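Local coordinates for protein putative hydrolase (Bacteroides ovatus, PDB 4HBS) that is of uncertain function but is probably a hydrolase, built as a five-bladed beta-propeller and related to the beta-fructosidase clan, at residues A115-T120 / Y129-H134; F75-Y80 / F94-I99; S366-L371 / R401-E406. All coordinates share one frame; numbering follows the deposited sequence.

Interaction 1 of 3, residues A115-T120 / Y129-H134; sequences ADYVQT and YQVRTH
V118 N bonds to Q130 O at 2.8 Å and Y129 N to Q119 O at 2.8 Å, so the two arms run antiparallel as a short, irregular hairpin, with Y117 facing V131 as a non-hydrogen-bonded pair. An aromatic and apolar group gathers beside Y117 and V131. The edge of the Y129 ring turns toward the face of Y117 in a T-shaped pair, centroids 5.0 Å apart and planes at 71°. The methyl CG2 of T120 lies 3.5 Å from the centroid of the Y129 ring, almost on the ring normal; with OG1 between the backbone N and the carbonyl carbon (chi1 57°), CG2 is left anti to the carbonyl carbon and faces the ring. V131 sends CG2 against CD1 of Y117 and on to CB of A115. R132 gathers the polar contacts. Extended from CG to NE, it carries NH1 to D116 OD1 in a salt bridge of 2.8 Å, approaching from above the carboxylate plane, and reaches Y117 O weakly with the same nitrogen. V118 CG2 sits over the centre of the guanidinium, and a water takes a bond from R132 NH2 while giving one to V118 O. With NH1 shared between D116 and, weakly, Y117 O, and NH2 between the water and Q148 O, the guanidinium ties both arms and Q148 together at the surface.

Interaction 2 of 3, residues F75-Y80 / F94-I99; sequences FNDSFY and FPRNSI
D77 and R96 form the salt bridge of this contact: NH1 of R96 lies between the two carboxylate oxygens, 2.8 Å from OD2 and 3.0 Å from OD1 of D77. The bond to OD1 comes in on its syn side. Within the two segments NH1 is the one guanidinium nitrogen bonded to the carboxylate, and the two planes stand 69° apart. W159 NE1 gives D77 OD1 a second donor, and R96 NE is held by D153 O. Deeper in, the hydroxyls of Y80 and S98 share a hydrogen bond, OH to OG 2.7 Å, with OG in the plane of the tyrosine ring. At S98 the backbone also pairs with F75, antiparallel and hydrogen-bonded, F75 N to S98 O being 2.9 Å, and farther along S78 N reaches P95 O. Around this the aromatic packing closes. F94, its CG anti to the backbone N (chi1 -156°), swings its ring to F79 in an offset stack, centroids 4.3 Å apart and planes at 26°, with CE1 over the centre of the F79 ring. CB of D77 covers the opposite face of F94, while F386 and F382 extend the cluster. P95 meets Y80 across, with CG on CD1. A serine in place of F79 would probably leave one face of F94 without its stacking partner and open a gap beside F386. Charge, hydroxyl pair and stacked rings together join the end of strand 71-75 to the start of strand 98-102, the two middle strands of their four-stranded sheet, and both charged groups have partners beyond each other.

Interaction 3 of 3, residues S366-L371 / R401-E406; sequences SRTGEL and RVFNWE
L371 and W405 make the tight half of this contact. CG of L371 stands over the five-membered ring of the indole, 3.6 Å from its centroid, and CD1 leans on CG of W405. At the indole edge NE1 gives a nearly straight bond to G369 O, 3.2 Å long and close to the ring plane, which fixes how the ring is turned. L371 and V402 pair through two backbone bonds, and CB of E370 lies over the centre of the F403 ring. E370 then bends at chi2 (-87°), carrying its carboxylate back to the turn: OE1 takes T368 N at 2.7 Å and also T368 OG1, while OE2 meets R401 NH1 at 2.9 Å in a salt bridge. The looser side lies beyond, where partly exposed R367 lays its guanidinium flat on that of R401, centres 3.7 Å apart. E370 and D42, each in a salt bridge with R401, probably temper that meeting of like charges, and W22 adds a cation-pi contact to R367. Strand 399-403 lies between N-terminal strand 38-42 and C-terminal strand 371-377, in a blade whose sheet combines strands from both ends of the chain, as in the Velcro closure of beta-propellers.

In the fold
Interactions 1 and 2 are neighbours, with centres about 10 Å apart and direct touches: H134 N meets N97 O, and V131 packs on Y80. Interaction 3 lies on the opposite side of the chain's centre, about 36 Å and 29 Å from them, centre to centre. Interaction 1 is a surface hairpin, while the other two are largely buried. Each combines an acid-arginine salt bridge with aromatic packing: a water joins in at the surface, a stacked phenylalanine pair and a hydroxyl pair mark interaction 2, and stacked guanidinium groups and an indole bonded to a backbone carbonyl set interaction 3 apart. Interaction 3 alone joins strands of the blade built from both chain ends.

Interaction 1 of 3, residues A115-T120 / Y129-H134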
loop_
_atom_site.group_PDB
_atom_site.type_symbol
_atom_site.label_atom_id
_atom_site.label_comp_id
_atom_site.label_asym_id
_atom_site.label_seq_id
_atom_site.Cartn_x
_atom_site.Cartn_y
_atom_site.Cartn_z
ATOM N N ALA A 115 -5.429 -17.474 3.166
ATOM C CA ALA A 115 -5.520 -17.780 1.765
ATOM C C ALA A 115 -6.470 -18.910 1.430
ATOM O O ALA A 115 -6.617 -19.867 2.186
ATOM C CB ALA A 115 -4.144 -18.116 1.243
ATOM N N ASP A 116 -7.069 -18.797 0.233
ATOM C CA ASP A 116 -7.996 -19.751 -0.384
ATOM C C ASP A 116 -7.141 -20.739 -1.190
ATOM O O ASP A 116 -7.106 -20.668 -2.413
ATOM C CB ASP A 116 -8.983 -18.946 -1.284
ATOM C CG ASP A 116 -10.170 -19.688 -1.857
ATOM O OD1 ASP A 116 -10.116 -20.942 -1.931
ATOM O OD2 ASP A 116 -11.145 -19.015 -2.262
ATOM N N TYR A 117 -6.397 -21.617 -0.501
ATOM C CA TYR A 117 -5.494 -22.550 -1.184
ATOM C C TYR A 117 -6.220 -23.518 -2.088
ATOM O O TYR A 117 -7.319 -23.949 -1.759
ATOM C CB TYR A 117 -4.665 -23.360 -0.193
ATOM C CG TYR A 117 -3.613 -22.552 0.513
ATOM C CD1 TYR A 117 -2.483 -22.106 -0.160
ATOM C CD2 TYR A 117 -3.715 -22.273 1.866
ATOM C CE1 TYR A 117 -1.501 -21.358 0.487
ATOM C CE2 TYR A 117 -2.730 -21.552 2.533
ATOM C CZ TYR A 117 -1.627 -21.086 1.839
ATOM O OH TYR A 117 -0.635 -20.386 2.489
ATOM N N VAL A 118 -5.582 -23.890 -3.217
ATOM C CA VAL A 118 -6.132 -24.870 -4.155
ATOM C C VAL A 118 -5.869 -26.243 -3.537
ATOM O O VAL A 118 -6.819 -27.021 -3.324
ATOM C CB VAL A 118 -5.551 -24.689 -5.576
ATOM C CG1 VAL A 118 -5.927 -25.858 -6.488
ATOM C CG2 VAL A 118 -6.037 -23.373 -6.166
ATOM N N GLN A 119 -4.600 -26.508 -3.171
ATOM C CA GLN A 119 -4.227 -27.746 -2.474
ATOM C C GLN A 119 -2.880 -27.536 -1.739
ATOM O O GLN A 119 -2.010 -26.794 -2.224
ATOM C CB GLN A 119 -4.181 -28.957 -3.440
ATOM C CG GLN A 119 -2.978 -28.997 -4.407
ATOM C CD GLN A 119 -1.769 -29.762 -3.882
ATOM O OE1 GLN A 119 -1.715 -30.208 -2.727
ATOM N NE2 GLN A 119 -0.749 -29.916 -4.716
ATOM N N THR A 120 -2.738 -28.155 -0.553
ATOM C CA THR A 120 -1.511 -28.071 0.263
ATOM C C THR A 120 -1.152 -29.459 0.822
ATOM O O THR A 120 -0.391 -29.544 1.783
ATOM C CB THR A 120 -1.715 -27.036 1.407
ATOM O OG1 THR A 120 -2.847 -27.397 2.199
ATOM C CG2 THR A 120 -1.908 -25.640 0.889
ATOM N N TYR A 129 0.195 -25.172 -2.985
ATOM C CA TYR A 129 0.228 -23.893 -2.293
ATOM C C TYR A 129 -0.147 -22.719 -3.209
ATOM O O TYR A 129 0.154 -21.571 -2.888
ATOM C CB TYR A 129 1.565 -23.686 -1.576
ATOM C CG TYR A 129 1.528 -24.247 -0.171
ATOM C CD1 TYR A 129 1.759 -25.593 0.068
ATOM C CD2 TYR A 129 1.187 -23.444 0.912
ATOM C CE1 TYR A 129 1.710 -26.118 1.357
ATOM C CE2 TYR A 129 1.131 -23.955 2.204
ATOM C CZ TYR A 129 1.392 -25.296 2.426
ATOM O OH TYR A 129 1.343 -25.822 3.704
ATOM N N GLN A 130 -0.938 -23.004 -4.270
ATOM C CA GLN A 130 -1.489 -21.998 -5.175
ATOM C C GLN A 130 -2.795 -21.511 -4.538
ATOM O O GLN A 130 -3.427 -22.260 -3.788
ATOM C CB GLN A 130 -1.690 -22.582 -6.572
ATOM C CG GLN A 130 -0.356 -22.818 -7.274
ATOM C CD GLN A 130 -0.475 -23.033 -8.748
ATOM O OE1 GLN A 130 -1.455 -22.653 -9.382
ATOM N NE2 GLN A 130 0.518 -23.667 -9.327
ATOM N N VAL A 131 -3.137 -20.232 -4.743
ATOM C CA VAL A 131 -4.268 -19.583 -4.092
ATOM C C VAL A 131 -5.196 -18.931 -5.110
ATOM O O VAL A 131 -4.783 -18.655 -6.236
ATOM C CB VAL A 131 -3.664 -18.551 -3.103
ATOM C CG1 VAL A 131 -4.696 -17.564 -2.569
ATOM C CG2 VAL A 131 -2.950 -19.268 -1.959
ATOM N N ARG A 132 -6.470 -18.728 -4.708
ATOM C CA ARG A 132 -7.496 -18.045 -5.496
ATOM C C ARG A 132 -7.667 -16.601 -4.997
ATOM O O ARG A 132 -7.407 -16.325 -3.825
ATOM C CB ARG A 132 -8.831 -18.769 -5.366
ATOM C CG ARG A 132 -8.755 -20.251 -5.603
ATOM C CD ARG A 132 -10.134 -20.845 -5.598
ATOM N NE ARG A 132 -10.119 -22.270 -5.925
ATOM C CZ ARG A 132 -9.851 -23.257 -5.072
ATOM N NH1 ARG A 132 -9.553 -22.991 -3.805
ATOM N NH2 ARG A 132 -9.880 -24.520 -5.480
ATOM N N THR A 133 -8.144 -15.697 -5.870
ATOM C CA THR A 133 -8.407 -14.289 -5.521
ATOM C C THR A 133 -9.286 -14.213 -4.225
ATOM O O THR A 133 -10.275 -14.950 -4.116
ATOM C CB THR A 133 -9.116 -13.596 -6.703
ATOM O OG1 THR A 133 -8.341 -13.739 -7.895
ATOM C CG2 THR A 133 -9.408 -12.138 -6.437
ATOM N N HIS A 134 -8.908 -13.353 -3.249
ATOM C CA HIS A 134 -9.650 -13.244 -1.998
ATOM C C HIS A 134 -11.054 -12.685 -2.246
ATOM O O HIS A 134 -12.024 -13.315 -1.818
ATOM C CB HIS A 134 -8.893 -12.400 -0.945
ATOM C CG HIS A 134 -9.765 -11.831 0.132
ATOM N ND1 HIS A 134 -10.223 -12.607 1.172
ATOM C CD2 HIS A 134 -10.236 -10.574 0.288
ATOM C CE1 HIS A 134 -10.947 -11.807 1.934
ATOM N NE2 HIS A 134 -10.990 -10.574 1.435
HETATM O O HOH W 1 -9.596 -26.381 -3.392
#

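Interaction 2 of 3, residues F75-Y80 / F94-I99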
loop_
_atom_site.group_PDB
_atom_site.type_symbol
_atom_site.label_atom_id
_atom_site.label_comp_id
_atom_site.label_asym_id
_atom_site.label_seq_id
_atom_site.Cartn_x
_atom_site.Cartn_y
_atom_site.Cartn_z
ATOM N N PHE A 75 -2.719 -7.440 -0.164
ATOM C CA PHE A 75 -1.902 -7.477 -1.368
ATOM C C PHE A 75 -2.772 -7.470 -2.569
ATOM O O PHE A 75 -3.926 -7.901 -2.509
ATOM C CB PHE A 75 -0.998 -8.730 -1.400
ATOM C CG PHE A 75 -0.178 -8.916 -0.146
ATOM C CD1 PHE A 75 -0.727 -9.523 0.976
ATOM C CD2 PHE A 75 1.128 -8.436 -0.066
ATOM C CE1 PHE A 75 -0.003 -9.627 2.159
ATOM C CE2 PHE A 75 1.851 -8.540 1.130
ATOM C CZ PHE A 75 1.280 -9.144 2.230
ATOM N N ASN A 76 -2.200 -7.011 -3.685
ATOM C CA ASN A 76 -2.834 -6.968 -4.993
ATOM C C ASN A 76 -2.289 -8.199 -5.715
ATOM O O ASN A 76 -2.158 -9.249 -5.057
ATOM C CB ASN A 76 -2.535 -5.612 -5.680
ATOM C CG ASN A 76 -3.219 -4.430 -5.027
ATOM O OD1 ASN A 76 -4.197 -4.568 -4.299
ATOM N ND2 ASN A 76 -2.713 -3.232 -5.266
ATOM N N ASP A 77 -1.968 -8.120 -7.020
ATOM C CA ASP A 77 -1.500 -9.281 -7.762
ATOM C C ASP A 77 -0.292 -9.905 -7.068
ATOM O O ASP A 77 0.728 -9.235 -6.938
ATOM C CB ASP A 77 -1.169 -8.895 -9.197
ATOM C CG ASP A 77 -2.340 -8.479 -10.058
ATOM O OD1 ASP A 77 -3.483 -8.460 -9.546
ATOM O OD2 ASP A 77 -2.116 -8.145 -11.243
ATOM N N SER A 78 -0.439 -11.153 -6.536
ATOM C CA SER A 78 0.626 -11.850 -5.805
ATOM C C SER A 78 0.816 -13.281 -6.269
ATOM O O SER A 78 -0.154 -13.939 -6.596
ATOM C CB SER A 78 0.309 -11.881 -4.312
ATOM O OG SER A 78 0.289 -10.592 -3.731
ATOM N N PHE A 79 2.073 -13.778 -6.226
ATOM C CA PHE A 79 2.425 -15.151 -6.575
ATOM C C PHE A 79 2.304 -16.055 -5.348
ATOM O O PHE A 79 2.944 -15.803 -4.330
ATOM C CB PHE A 79 3.858 -15.255 -7.115
ATOM C CG PHE A 79 4.088 -14.605 -8.446
ATOM C CD1 PHE A 79 3.507 -15.116 -9.596
ATOM C CD2 PHE A 79 4.928 -13.505 -8.565
ATOM C CE1 PHE A 79 3.715 -14.502 -10.836
ATOM C CE2 PHE A 79 5.139 -12.897 -9.806
ATOM C CZ PHE A 79 4.528 -13.398 -10.933
ATOM N N TYR A 80 1.509 -17.115 -5.466
ATOM C CA TYR A 80 1.326 -18.119 -4.441
ATOM C C TYR A 80 1.758 -19.403 -5.044
ATOM O O TYR A 80 1.189 -19.791 -6.051
ATOM C CB TYR A 80 -0.128 -18.178 -4.018
ATOM C CG TYR A 80 -0.489 -17.112 -3.020
ATOM C CD1 TYR A 80 -0.944 -15.869 -3.438
ATOM C CD2 TYR A 80 -0.387 -17.346 -1.652
ATOM C CE1 TYR A 80 -1.294 -14.882 -2.519
ATOM C CE2 TYR A 80 -0.793 -16.392 -0.724
ATOM C CZ TYR A 80 -1.231 -15.151 -1.160
ATOM O OH TYR A 80 -1.554 -14.169 -0.257
ATOM N N PHE A 94 -1.560 -16.550 -9.592
ATOM C CA PHE A 94 -1.399 -15.103 -9.537
ATOM C C PHE A 94 -2.726 -14.421 -9.145
ATOM O O PHE A 94 -3.225 -13.562 -9.898
ATOM C CB PHE A 94 -0.834 -14.592 -10.885
ATOM C CG PHE A 94 -0.096 -13.263 -10.844
ATOM C CD1 PHE A 94 0.859 -13.006 -9.865
ATOM C CD2 PHE A 94 -0.300 -12.303 -11.830
ATOM C CE1 PHE A 94 1.541 -11.800 -9.840
ATOM C CE2 PHE A 94 0.416 -11.104 -11.817
ATOM C CZ PHE A 94 1.349 -10.872 -10.842
ATOM N N PRO A 95 -3.277 -14.737 -7.924
ATOM C CA PRO A 95 -4.529 -14.098 -7.472
ATOM C C PRO A 95 -4.517 -12.574 -7.546
ATOM O O PRO A 95 -3.494 -11.964 -7.261
ATOM C CB PRO A 95 -4.643 -14.559 -6.005
ATOM C CG PRO A 95 -3.326 -15.078 -5.650
ATOM C CD PRO A 95 -2.814 -15.688 -6.901
ATOM N N ARG A 96 -5.664 -11.960 -7.885
ATOM C CA ARG A 96 -5.747 -10.498 -8.003
ATOM C C ARG A 96 -5.657 -9.785 -6.672
ATOM O O ARG A 96 -5.269 -8.624 -6.651
ATOM C CB ARG A 96 -6.994 -10.059 -8.791
ATOM C CG ARG A 96 -7.048 -10.641 -10.210
ATOM C CD ARG A 96 -5.680 -10.705 -10.927
ATOM N NE ARG A 96 -5.761 -10.410 -12.369
ATOM C CZ ARG A 96 -5.281 -9.319 -12.969
ATOM N NH1 ARG A 96 -4.686 -8.369 -12.263
ATOM N NH2 ARG A 96 -5.412 -9.161 -14.282
ATOM N N ASN A 97 -5.914 -10.472 -5.579
ATOM C CA ASN A 97 -5.748 -9.904 -4.253
ATOM C C ASN A 97 -5.774 -11.012 -3.217
ATOM O O ASN A 97 -6.281 -12.110 -3.471
ATOM C CB ASN A 97 -6.804 -8.830 -3.931
ATOM C CG ASN A 97 -8.218 -9.294 -4.106
ATOM O OD1 ASN A 97 -8.661 -10.216 -3.434
ATOM N ND2 ASN A 97 -8.963 -8.699 -5.037
ATOM N N SER A 98 -5.226 -10.713 -2.057
ATOM C CA SER A 98 -5.161 -11.650 -0.949
ATOM C C SER A 98 -4.867 -10.889 0.306
ATOM O O SER A 98 -4.504 -9.709 0.237
ATOM C CB SER A 98 -4.096 -12.716 -1.195
ATOM O OG SER A 98 -2.833 -12.157 -1.503
ATOM N N ILE A 99 -5.070 -11.528 1.456
ATOM C CA ILE A 99 -4.828 -10.883 2.732
ATOM C C ILE A 99 -4.044 -11.821 3.654
ATOM O O ILE A 99 -3.882 -13.019 3.382
ATOM C CB ILE A 99 -6.157 -10.380 3.379
ATOM C CG1 ILE A 99 -7.071 -11.556 3.821
ATOM C CG2 ILE A 99 -6.891 -9.403 2.426
ATOM C CD1 ILE A 99 -8.401 -11.175 4.466
#

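Interaction 3 of 3, residues S366-L371 / R401-E406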
loop_
_atom_site.group_PDB
_atom_site.type_symbol
_atom_site.label_atom_id
_atom_site.label_comp_id
_atom_site.label_asym_id
_atom_site.label_seq_id
_atom_site.Cartn_x
_atom_site.Cartn_y
_atom_site.Cartn_z
ATOM N N SER A 366 6.216 0.874 12.971
ATOM C CA SER A 366 7.125 1.835 13.587
ATOM C C SER A 366 7.346 1.481 15.063
ATOM O O SER A 366 6.377 1.388 15.837
ATOM C CB SER A 366 6.571 3.248 13.448
ATOM O OG SER A 366 7.538 4.207 13.830
ATOM N N ARG A 367 8.614 1.202 15.423
ATOM C CA ARG A 367 8.996 0.822 16.777
ATOM C C ARG A 367 9.203 2.047 17.699
ATOM O O ARG A 367 8.889 1.950 18.887
ATOM C CB ARG A 367 10.268 -0.052 16.759
ATOM C CG ARG A 367 10.011 -1.483 16.267
ATOM C CD ARG A 367 11.271 -2.322 16.246
ATOM N NE ARG A 367 11.893 -2.407 14.906
ATOM C CZ ARG A 367 12.010 -3.514 14.154
ATOM N NH1 ARG A 367 11.531 -4.679 14.584
ATOM N NH2 ARG A 367 12.607 -3.458 12.965
ATOM N N THR A 368 9.736 3.178 17.172
ATOM C CA THR A 368 10.036 4.384 17.974
ATOM C C THR A 368 9.605 5.741 17.331
ATOM O O THR A 368 10.006 6.787 17.839
ATOM C CB THR A 368 11.552 4.445 18.223
ATOM O OG1 THR A 368 12.220 4.811 17.002
ATOM C CG2 THR A 368 12.110 3.129 18.766
ATOM N N GLY A 369 8.792 5.720 16.272
ATOM C CA GLY A 369 8.359 6.940 15.589
ATOM C C GLY A 369 8.963 7.127 14.212
ATOM O O GLY A 369 8.549 8.032 13.486
ATOM N N GLU A 370 9.949 6.264 13.837
ATOM C CA GLU A 370 10.594 6.271 12.520
ATOM C C GLU A 370 9.569 5.982 11.438
ATOM O O GLU A 370 8.546 5.365 11.730
ATOM C CB GLU A 370 11.756 5.212 12.463
ATOM C CG GLU A 370 11.379 3.720 12.410
ATOM C CD GLU A 370 11.158 3.011 13.734
ATOM O OE1 GLU A 370 10.763 3.689 14.709
ATOM O OE2 GLU A 370 11.364 1.775 13.798
ATOM N N LEU A 371 9.823 6.394 10.198
ATOM C CA LEU A 371 8.892 6.050 9.121
ATOM C C LEU A 371 9.223 4.671 8.659
ATOM O O LEU A 371 10.401 4.391 8.519
ATOM C CB LEU A 371 8.983 7.015 7.938
ATOM C CG LEU A 371 8.665 8.455 8.237
ATOM C CD1 LEU A 371 9.211 9.351 7.158
ATOM C CD2 LEU A 371 7.187 8.678 8.396
ATOM N N ARG A 401 13.479 2.061 6.750
ATOM C CA ARG A 401 13.126 2.830 7.950
ATOM C C ARG A 401 13.875 4.155 7.875
ATOM O O ARG A 401 15.066 4.156 7.537
ATOM C CB ARG A 401 13.468 2.082 9.237
ATOM C CG ARG A 401 12.833 0.706 9.320
ATOM C CD ARG A 401 12.244 0.390 10.678
ATOM N NE ARG A 401 11.539 -0.896 10.638
ATOM C CZ ARG A 401 10.597 -1.298 11.492
ATOM N NH1 ARG A 401 10.219 -0.515 12.502
ATOM N NH2 ARG A 401 10.024 -2.488 11.345
ATOM N N VAL A 402 13.172 5.275 8.099
ATOM C CA VAL A 402 13.760 6.610 8.073
ATOM C C VAL A 402 13.690 7.151 9.481
ATOM O O VAL A 402 12.591 7.330 10.011
ATOM C CB VAL A 402 13.061 7.565 7.066
ATOM C CG1 VAL A 402 13.837 8.869 6.915
ATOM C CG2 VAL A 402 12.871 6.900 5.706
ATOM N N PHE A 403 14.852 7.391 10.102
ATOM C CA PHE A 403 14.917 7.973 11.444
ATOM C C PHE A 403 15.283 9.438 11.342
ATOM O O PHE A 403 16.107 9.821 10.501
ATOM C CB PHE A 403 15.928 7.251 12.310
ATOM C CG PHE A 403 15.522 5.850 12.663
ATOM C CD1 PHE A 403 15.630 4.826 11.734
ATOM C CD2 PHE A 403 15.112 5.532 13.953
ATOM C CE1 PHE A 403 15.295 3.521 12.072
ATOM C CE2 PHE A 403 14.777 4.227 14.292
ATOM C CZ PHE A 403 14.863 3.229 13.348
ATOM N N ASN A 404 14.663 10.261 12.181
ATOM C CA ASN A 404 14.914 11.690 12.227
ATOM C C ASN A 404 14.442 12.405 10.918
ATOM O O ASN A 404 14.981 13.451 10.557
ATOM C CB ASN A 404 16.404 11.948 12.533
ATOM C CG ASN A 404 16.685 13.200 13.318
ATOM O OD1 ASN A 404 15.826 13.735 14.037
ATOM N ND2 ASN A 404 17.907 13.697 13.210
ATOM N N TRP A 405 13.399 11.846 10.251
ATOM C CA TRP A 405 12.735 12.433 9.062
ATOM C C TRP A 405 12.218 13.862 9.350
ATOM O O TRP A 405 12.184 14.696 8.452
ATOM C CB TRP A 405 11.559 11.550 8.592
ATOM C CG TRP A 405 10.540 11.240 9.656
ATOM C CD1 TRP A 405 10.572 10.207 10.545
ATOM C CD2 TRP A 405 9.403 12.037 10.009
ATOM N NE1 TRP A 405 9.511 10.296 11.412
ATOM C CE2 TRP A 405 8.790 11.421 11.120
ATOM C CE3 TRP A 405 8.861 13.233 9.515
ATOM C CZ2 TRP A 405 7.634 11.935 11.713
ATOM C CZ3 TRP A 405 7.735 13.757 10.124
ATOM C CH2 TRP A 405 7.135 13.112 11.210
ATOM N N GLU A 406 11.827 14.124 10.617
ATOM C CA GLU A 406 11.345 15.426 11.124
ATOM C C GLU A 406 12.342 16.586 10.858
ATOM O O GLU A 406 11.908 17.724 10.693
ATOM C CB GLU A 406 11.101 15.336 12.651
ATOM C CG GLU A 406 10.062 14.303 13.074
ATOM C CD GLU A 406 10.571 13.026 13.730
ATOM O OE1 GLU A 406 11.600 12.478 13.263
ATOM O OE2 GLU A 406 9.894 12.533 14.664
#